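PDB 6HG6: L-glyceraldehyde 3-phosphate reductase from Clostridium beijerinckii, which binds NADPH in a TIM barrel of the aldo-keto reductase family and reduces aldehydes, furfural among them, with the cofactor as probable hydride donor. Local coordinates for residues F30-N35 / T58-A63; E91-T96 / Y131-Y136. All coordinates share one frame; numbering follows the deposited sequence.

Both contacts are parallel strand pairings in the same closed eight-stranded barrel, and their centres lie about 11 Å apart. Interaction 1 joins strands 28-31 and 59-61, interaction 2 strands 93-98 and 132-137; along the chain the first closes before the second opens. Each completes a beta-alpha-beta unit, through helix 42-54 and helix 113-127 respectively. Strands 59-61 and 93-98 are barrel neighbours, so the two contacts meet directly: T58 O lies 2.7 Å from L93 N, and D61 OD1 lies 2.6 Å from S95 OG, both probable hydrogen bonds. Interaction 2 thus supplies a second-shell hydroxyl to a carboxylate that holds NADPH in interaction 1.

Interaction 1: residues F30-N35 / T58-A63; sequences FGLWHN and THFDLA. With NDP (NADPH dihydro-nicotinamide-adenine-dinucleotide phosphate), chain B.
F30 and G31 pair with F60 and D61 as parallel neighbours in the barrel, joining the two strands of the beta-alpha-beta unit 28-31, 42-54, 59-61 at the end of the barrel where NADPH binds. Three backbone bonds define the register. F30 is bonded through both N and O, to H59 O and D61 N, and L32 N reaches D61 O at 3.0 Å.

The side chains of F30 and F60 leave on one face of the sheet. F60 CD2 comes to the edge of the F30 ring, 3.9 Å from F30 CD2, while L32 CD1 lies at the edge of the F60 ring. L32 sends its other branch to L62, CD2 to CD2 at 3.9 Å, and F77 of helix 72-85 packs on L32, F60 and L62.

D61 points to the other face. Its CG stands anti to the backbone N (chi1 -177°), which carries the carboxylate to the nicotinamide ribose, where OD2 accepts a bond of 2.6 Å from NDP O2D. NDP O3D accepts from the backbone W33 N at 2.9 Å, and the G31 backbone runs close by, its C 3.0 Å from NDP O3D. NDP C5N lies over one face of the W33 indole, 3.4 Å above its plane and offset toward the indole rim.

D61 OD2 also forms a salt bridge with K97 NZ, and OD1 is hydrogen-bonded to S95 OG. Charge pairing and two hydrogen bonds therefore fix the carboxylate. D61 and the loop after strand 28-31 each hold one ribose hydroxyl, consistent with a fixed placing of the nicotinamide against W33.

Interaction 2: residues E91-T96 / Y131-Y136; sequences ELLIST and YVDIFY
The side chain of D133 and the carbonyl of I94 open the pairing of strands 93-98 and 132-137, before regular parallel bonding takes over at S95 with I134 and T96 with F135. I94 N gives its hydrogen to D133 OD2 at 2.7 Å along a nearly straight line (170°), meeting the oxygen on its anti side and 27° out of the carboxylate plane. That oxygen also forms a salt bridge with R89 NH1, so it serves a backbone amide and a guanidinium together. L93 CD2 packs on D133 CG at 3.7 Å, the two side chains crossing at about a right angle.

I94 O receives two amides. D133 N is the nearer donor, at 2.8 Å though bent (137°), and I134 N adds a weak bond of 3.3 Å; the chain turns a corner at D133, which brings consecutive N-H groups to one acceptor. Further on, T96 N donates to I134 O, and T96 O accepts from Y136 N at 3.0 Å.

Hydroxyls on strand 93-98 find partners outside the pair: S95 OG is hydrogen-bonded to D61 OD1 and, weakly, to L62 N; T96 OG1 to E74 OE2. With its oxygen engaged there, T96 turns CG2 to V132 CG1 and F135 CD1, each 3.9 Å away. On the other face, S95 CB meets the edge of the Y136 ring, 3.8 Å from Y136 CE1.

Helix 113-127 lies over T96, V132 and F135, as expected of a beta-alpha-beta crossover in a TIM barrel, with the S95 and Y136 face turned to the barrel interior.

Interaction 1: residues F30-N35 / T58-A63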
loop_
_atom_site.group_PDB
_atom_site.type_symbol
_atom_site.label_atom_id
_atom_site.label_comp_id
_atom_site.label_asym_id
_atom_site.label_seq_id
_atom_site.Cartn_x
_atom_site.Cartn_y
_atom_site.Cartn_z
ATOM N N PHE A 30 6.139 -0.371 2.336
ATOM C CA PHE A 30 6.477 1.035 2.589
ATOM C C PHE A 30 5.927 1.891 1.454
ATOM O O PHE A 30 6.233 1.635 0.286
ATOM C CB PHE A 30 7.981 1.175 2.782
ATOM C CG PHE A 30 8.322 2.545 3.262
ATOM C CD1 PHE A 30 8.002 2.915 4.566
ATOM C CD2 PHE A 30 8.843 3.478 2.396
ATOM C CE1 PHE A 30 8.214 4.216 4.996
ATOM C CE2 PHE A 30 9.078 4.776 2.843
ATOM C CZ PHE A 30 8.795 5.121 4.137
ATOM N N GLY A 31 5.158 2.909 1.811
ATOM C CA GLY A 31 4.539 3.804 0.822
ATOM C C GLY A 31 5.182 5.167 0.801
ATOM O O GLY A 31 5.599 5.653 1.880
ATOM N N LEU A 32 5.216 5.805 -0.375
ATOM C CA LEU A 32 5.875 7.118 -0.532
ATOM C C LEU A 32 4.842 8.233 -0.730
ATOM O O LEU A 32 5.208 9.324 -1.218
ATOM C CB LEU A 32 6.899 7.017 -1.672
ATOM C CG LEU A 32 8.228 6.371 -1.316
ATOM C CD1 LEU A 32 8.086 4.872 -1.170
ATOM C CD2 LEU A 32 9.240 6.673 -2.424
ATOM N N TRP A 33 3.585 7.997 -0.341
ATOM C CA TRP A 33 2.498 9.009 -0.446
ATOM C C TRP A 33 2.913 10.315 0.215
ATOM O O TRP A 33 2.641 11.390 -0.377
ATOM C CB TRP A 33 1.215 8.442 0.150
ATOM C CG TRP A 33 0.043 9.353 0.017
ATOM C CD1 TRP A 33 -0.317 10.129 -1.043
ATOM C CD2 TRP A 33 -1.005 9.481 0.984
ATOM N NE1 TRP A 33 -1.496 10.781 -0.775
ATOM C CE2 TRP A 33 -1.935 10.407 0.463
ATOM C CE3 TRP A 33 -1.208 8.945 2.260
ATOM C CZ2 TRP A 33 -3.073 10.782 1.184
ATOM C CZ3 TRP A 33 -2.337 9.316 2.960
ATOM C CH2 TRP A 33 -3.261 10.201 2.415
ATOM N N HIS A 34 3.510 10.245 1.406
ATOM C CA HIS A 34 4.026 11.440 2.099
ATOM C C HIS A 34 5.515 11.315 2.409
ATOM O O HIS A 34 6.005 10.181 2.555
ATOM C CB HIS A 34 3.210 11.659 3.388
ATOM C CG HIS A 34 1.789 12.014 3.098
ATOM N ND1 HIS A 34 0.717 11.425 3.745
ATOM C CD2 HIS A 34 1.257 12.841 2.171
ATOM C CE1 HIS A 34 -0.409 11.943 3.278
ATOM N NE2 HIS A 34 -0.100 12.781 2.283
ATOM N N ASN A 35 6.165 12.475 2.485
ATOM C CA ASN A 35 7.555 12.729 2.946
ATOM C C ASN A 35 8.578 12.417 1.846
ATOM O O ASN A 35 9.761 12.383 2.174
ATOM C CB ASN A 35 7.834 11.956 4.245
ATOM C CG ASN A 35 6.806 12.289 5.305
ATOM O OD1 ASN A 35 6.572 13.443 5.560
ATOM N ND2 ASN A 35 6.126 11.292 5.844
ATOM N N THR A 58 10.516 -5.142 1.271
ATOM C CA THR A 58 10.988 -5.283 -0.115
ATOM C C THR A 58 10.059 -4.557 -1.073
ATOM O O THR A 58 10.326 -4.613 -2.310
ATOM C CB THR A 58 11.071 -6.765 -0.471
ATOM O OG1 THR A 58 9.794 -7.375 -0.245
ATOM C CG2 THR A 58 12.128 -7.448 0.340
ATOM N N HIS A 59 8.948 -4.047 -0.578
ATOM C CA HIS A 59 7.921 -3.443 -1.447
ATOM C C HIS A 59 7.815 -1.957 -1.152
ATOM O O HIS A 59 7.558 -1.596 0.007
ATOM C CB HIS A 59 6.614 -4.193 -1.329
ATOM C CG HIS A 59 5.517 -3.554 -2.087
ATOM N ND1 HIS A 59 5.750 -2.942 -3.336
ATOM C CD2 HIS A 59 4.190 -3.464 -1.852
ATOM C CE1 HIS A 59 4.588 -2.469 -3.781
ATOM N NE2 HIS A 59 3.618 -2.807 -2.919
ATOM N N PHE A 60 8.085 -1.159 -2.181
ATOM C CA PHE A 60 7.962 0.307 -2.204
ATOM C C PHE A 60 6.790 0.651 -3.112
ATOM O O PHE A 60 6.794 0.275 -4.301
ATOM C CB PHE A 60 9.275 0.968 -2.635
ATOM C CG PHE A 60 10.350 0.778 -1.605
ATOM C CD1 PHE A 60 11.132 -0.359 -1.635
ATOM C CD2 PHE A 60 10.532 1.674 -0.568
ATOM C CE1 PHE A 60 12.097 -0.575 -0.665
ATOM C CE2 PHE A 60 11.493 1.458 0.411
ATOM C CZ PHE A 60 12.292 0.342 0.350
ATOM N N ASP A 61 5.819 1.357 -2.545
ATOM C CA ASP A 61 4.563 1.699 -3.256
ATOM C C ASP A 61 4.580 3.179 -3.611
ATOM O O ASP A 61 4.747 4.036 -2.734
ATOM C CB ASP A 61 3.346 1.353 -2.392
ATOM C CG ASP A 61 2.028 1.612 -3.078
ATOM O OD1 ASP A 61 1.680 0.855 -4.038
ATOM O OD2 ASP A 61 1.428 2.676 -2.745
ATOM N N LEU A 62 4.425 3.451 -4.891
ATOM C CA LEU A 62 4.311 4.809 -5.432
ATOM C C LEU A 62 3.046 4.921 -6.258
ATOM O O LEU A 62 2.294 3.936 -6.436
ATOM C CB LEU A 62 5.549 5.100 -6.272
ATOM C CG LEU A 62 6.826 5.164 -5.462
ATOM C CD1 LEU A 62 7.526 3.800 -5.519
ATOM C CD2 LEU A 62 7.703 6.260 -5.983
ATOM N N ALA A 63 2.806 6.133 -6.712
ATOM C CA ALA A 63 1.747 6.489 -7.656
ATOM C C ALA A 63 2.306 7.680 -8.420
ATOM O O ALA A 63 3.189 8.420 -7.905
ATOM C CB ALA A 63 0.436 6.878 -7.006
HETATM P PA NDP B . -0.333 5.154 7.799
HETATM O O1A NDP B . -1.792 5.077 8.106
HETATM O O2A NDP B . 0.654 4.077 8.119
HETATM O O5B NDP B . 0.250 6.565 8.303
HETATM C C5B NDP B . 1.663 6.856 8.127
HETATM C C4B NDP B . 2.049 8.014 9.009
HETATM O O4B NDP B . 1.694 7.678 10.376
HETATM C C3B NDP B . 3.539 8.380 9.060
HETATM O O3B NDP B . 3.932 9.306 8.052
HETATM C C2B NDP B . 3.643 8.992 10.451
HETATM O O2B NDP B . 3.133 10.319 10.365
HETATM C C1B NDP B . 2.694 8.117 11.262
HETATM N N9A NDP B . 3.286 6.926 11.860
HETATM C C8A NDP B . 3.789 5.825 11.211
HETATM N N7A NDP B . 4.202 4.884 12.022
HETATM C C5A NDP B . 3.955 5.392 13.290
HETATM C C6A NDP B . 4.170 4.868 14.580
HETATM N N6A NDP B . 4.703 3.671 14.809
HETATM N N1A NDP B . 3.798 5.633 15.639
HETATM C C2A NDP B . 3.260 6.837 15.399
HETATM N N3A NDP B . 3.005 7.427 14.233
HETATM C C4A NDP B . 3.377 6.645 13.203
HETATM O O3 NDP B . -0.189 5.294 6.195
HETATM P PN NDP B . -0.477 6.445 5.120
HETATM O O1N NDP B . 0.722 7.333 5.095
HETATM O O2N NDP B . -1.839 7.034 5.300
HETATM O O5D NDP B . -0.499 5.561 3.771
HETATM C C5D NDP B . 0.558 4.583 3.590
HETATM C C4D NDP B . 0.746 4.326 2.114
HETATM O O4D NDP B . -0.476 3.801 1.564
HETATM C C3D NDP B . 1.022 5.544 1.237
HETATM O O3D NDP B . 2.378 5.950 1.356
HETATM C C2D NDP B . 0.653 4.972 -0.137
HETATM O O2D NDP B . 1.702 4.182 -0.632
HETATM C C1D NDP B . -0.568 4.115 0.183
HETATM N N1N NDP B . -1.844 4.831 -0.069
HETATM C C2N NDP B . -2.648 4.441 -1.112
HETATM C C3N NDP B . -3.683 5.209 -1.570
HETATM C C7N NDP B . -4.512 4.710 -2.724
HETATM O O7N NDP B . -4.196 3.670 -3.333
HETATM N N7N NDP B . -5.567 5.446 -3.070
HETATM C C4N NDP B . -3.930 6.522 -0.876
HETATM C C5N NDP B . -3.140 6.743 0.353
HETATM C C6N NDP B . -2.220 5.887 0.740
HETATM P P2B NDP B . 3.771 11.423 11.358
HETATM O O1X NDP B . 5.202 11.115 11.750
HETATM O O2X NDP B . 3.667 12.723 10.577
HETATM O O3X NDP B . 2.819 11.371 12.544
#

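Interaction 2: residues E91-T96 / Y131-Y136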
loop_
_atom_site.group_PDB
_atom_site.type_symbol
_atom_site.label_atom_id
_atom_site.label_comp_id
_atom_site.label_asym_id
_atom_site.label_seq_id
_atom_site.Cartn_x
_atom_site.Cartn_y
_atom_site.Cartn_z
ATOM N N GLU A 91 15.531 -7.472 -5.978
ATOM C CA GLU A 91 15.028 -7.821 -4.645
ATOM C C GLU A 91 13.875 -6.900 -4.270
ATOM O O GLU A 91 13.384 -7.061 -3.130
ATOM C CB GLU A 91 16.165 -7.716 -3.647
ATOM C CG GLU A 91 17.113 -8.881 -3.719
ATOM C CD GLU A 91 18.336 -8.689 -2.850
ATOM O OE1 GLU A 91 18.188 -8.680 -1.626
ATOM O OE2 GLU A 91 19.422 -8.497 -3.437
ATOM N N LEU A 92 13.486 -5.954 -5.120
ATOM C CA LEU A 92 12.439 -4.981 -4.734
ATOM C C LEU A 92 11.194 -5.183 -5.565
ATOM O O LEU A 92 11.300 -5.529 -6.720
ATOM C CB LEU A 92 12.944 -3.553 -4.921
ATOM C CG LEU A 92 14.155 -3.173 -4.093
ATOM C CD1 LEU A 92 14.601 -1.765 -4.426
ATOM C CD2 LEU A 92 13.883 -3.320 -2.612
ATOM N N LEU A 93 10.044 -4.931 -4.980
ATOM C CA LEU A 93 8.800 -4.784 -5.747
ATOM C C LEU A 93 8.455 -3.307 -5.720
ATOM O O LEU A 93 8.292 -2.702 -4.613
ATOM C CB LEU A 93 7.608 -5.547 -5.189
ATOM C CG LEU A 93 7.717 -7.039 -5.165
ATOM C CD1 LEU A 93 6.406 -7.619 -4.633
ATOM C CD2 LEU A 93 8.103 -7.593 -6.519
ATOM N N ILE A 94 8.415 -2.718 -6.897
ATOM C CA ILE A 94 8.096 -1.299 -7.062
ATOM C C ILE A 94 6.772 -1.200 -7.791
ATOM O O ILE A 94 6.586 -1.840 -8.839
ATOM C CB ILE A 94 9.228 -0.598 -7.813
ATOM C CG1 ILE A 94 10.567 -0.792 -7.099
ATOM C CG2 ILE A 94 8.844 0.860 -8.001
ATOM C CD1 ILE A 94 11.768 -0.447 -7.949
ATOM N N SER A 95 5.857 -0.434 -7.248
ATOM C CA SER A 95 4.564 -0.217 -7.916
ATOM C C SER A 95 4.452 1.240 -8.374
ATOM O O SER A 95 5.088 2.148 -7.798
ATOM C CB SER A 95 3.422 -0.532 -7.014
ATOM O OG SER A 95 3.470 0.352 -5.885
ATOM N N THR A 96 3.574 1.459 -9.333
ATOM C CA THR A 96 3.036 2.817 -9.549
ATOM C C THR A 96 1.586 2.653 -10.021
ATOM O O THR A 96 1.090 1.504 -10.125
ATOM C CB THR A 96 3.904 3.684 -10.462
ATOM O OG1 THR A 96 3.414 5.016 -10.236
ATOM C CG2 THR A 96 3.815 3.266 -11.912
ATOM N N TYR A 131 10.640 -1.382 -16.065
ATOM C CA TYR A 131 9.291 -1.830 -15.723
ATOM C C TYR A 131 9.064 -1.637 -14.253
ATOM O O TYR A 131 10.008 -1.595 -13.501
ATOM C CB TYR A 131 9.059 -3.294 -16.091
ATOM C CG TYR A 131 10.027 -4.256 -15.478
ATOM C CD1 TYR A 131 9.837 -4.789 -14.225
ATOM C CD2 TYR A 131 11.147 -4.669 -16.187
ATOM C CE1 TYR A 131 10.739 -5.673 -13.676
ATOM C CE2 TYR A 131 12.062 -5.552 -15.633
ATOM C CZ TYR A 131 11.867 -6.045 -14.361
ATOM O OH TYR A 131 12.748 -6.949 -13.825
ATOM N N VAL A 132 7.808 -1.525 -13.903
ATOM C CA VAL A 132 7.385 -1.620 -12.495
ATOM C C VAL A 132 6.935 -3.073 -12.240
ATOM O O VAL A 132 6.527 -3.804 -13.180
ATOM C CB VAL A 132 6.274 -0.633 -12.133
ATOM C CG1 VAL A 132 6.803 0.790 -12.152
ATOM C CG2 VAL A 132 5.020 -0.808 -12.992
ATOM N N ASP A 133 6.989 -3.496 -11.004
ATOM C CA ASP A 133 6.546 -4.876 -10.665
ATOM C C ASP A 133 5.034 -4.939 -10.727
ATOM O O ASP A 133 4.529 -5.969 -11.197
ATOM C CB ASP A 133 7.101 -5.286 -9.307
ATOM C CG ASP A 133 8.620 -5.276 -9.377
ATOM O OD1 ASP A 133 9.199 -6.256 -9.869
ATOM O OD2 ASP A 133 9.206 -4.236 -8.996
ATOM N N ILE A 134 4.363 -3.904 -10.205
ATOM C CA ILE A 134 2.889 -3.839 -10.155
ATOM C C ILE A 134 2.486 -2.507 -10.731
ATOM O O ILE A 134 2.926 -1.460 -10.225
ATOM C CB ILE A 134 2.324 -4.065 -8.735
ATOM C CG1 ILE A 134 2.885 -5.339 -8.095
ATOM C CG2 ILE A 134 0.810 -4.078 -8.840
ATOM C CD1 ILE A 134 2.633 -5.411 -6.584
ATOM N N PHE A 135 1.562 -2.548 -11.659
ATOM C CA PHE A 135 0.966 -1.306 -12.193
ATOM C C PHE A 135 -0.527 -1.333 -11.903
ATOM O O PHE A 135 -1.220 -2.243 -12.318
ATOM C CB PHE A 135 1.269 -1.162 -13.676
ATOM C CG PHE A 135 0.713 0.099 -14.281
ATOM C CD1 PHE A 135 0.952 1.325 -13.710
ATOM C CD2 PHE A 135 0.003 0.057 -15.461
ATOM C CE1 PHE A 135 0.477 2.491 -14.293
ATOM C CE2 PHE A 135 -0.431 1.223 -16.073
ATOM C CZ PHE A 135 -0.219 2.434 -15.476
ATOM N N TYR A 136 -1.006 -0.296 -11.227
ATOM C CA TYR A 136 -2.401 -0.244 -10.769
ATOM C C TYR A 136 -3.252 0.774 -11.510
ATOM O O TYR A 136 -2.757 1.869 -11.792
ATOM C CB TYR A 136 -2.454 0.290 -9.349
ATOM C CG TYR A 136 -1.985 -0.628 -8.256
ATOM C CD1 TYR A 136 -0.676 -0.598 -7.803
ATOM C CD2 TYR A 136 -2.896 -1.407 -7.581
ATOM C CE1 TYR A 136 -0.275 -1.337 -6.707
ATOM C CE2 TYR A 136 -2.512 -2.185 -6.508
ATOM C CZ TYR A 136 -1.203 -2.133 -6.059
ATOM O OH TYR A 136 -0.829 -2.890 -4.991
#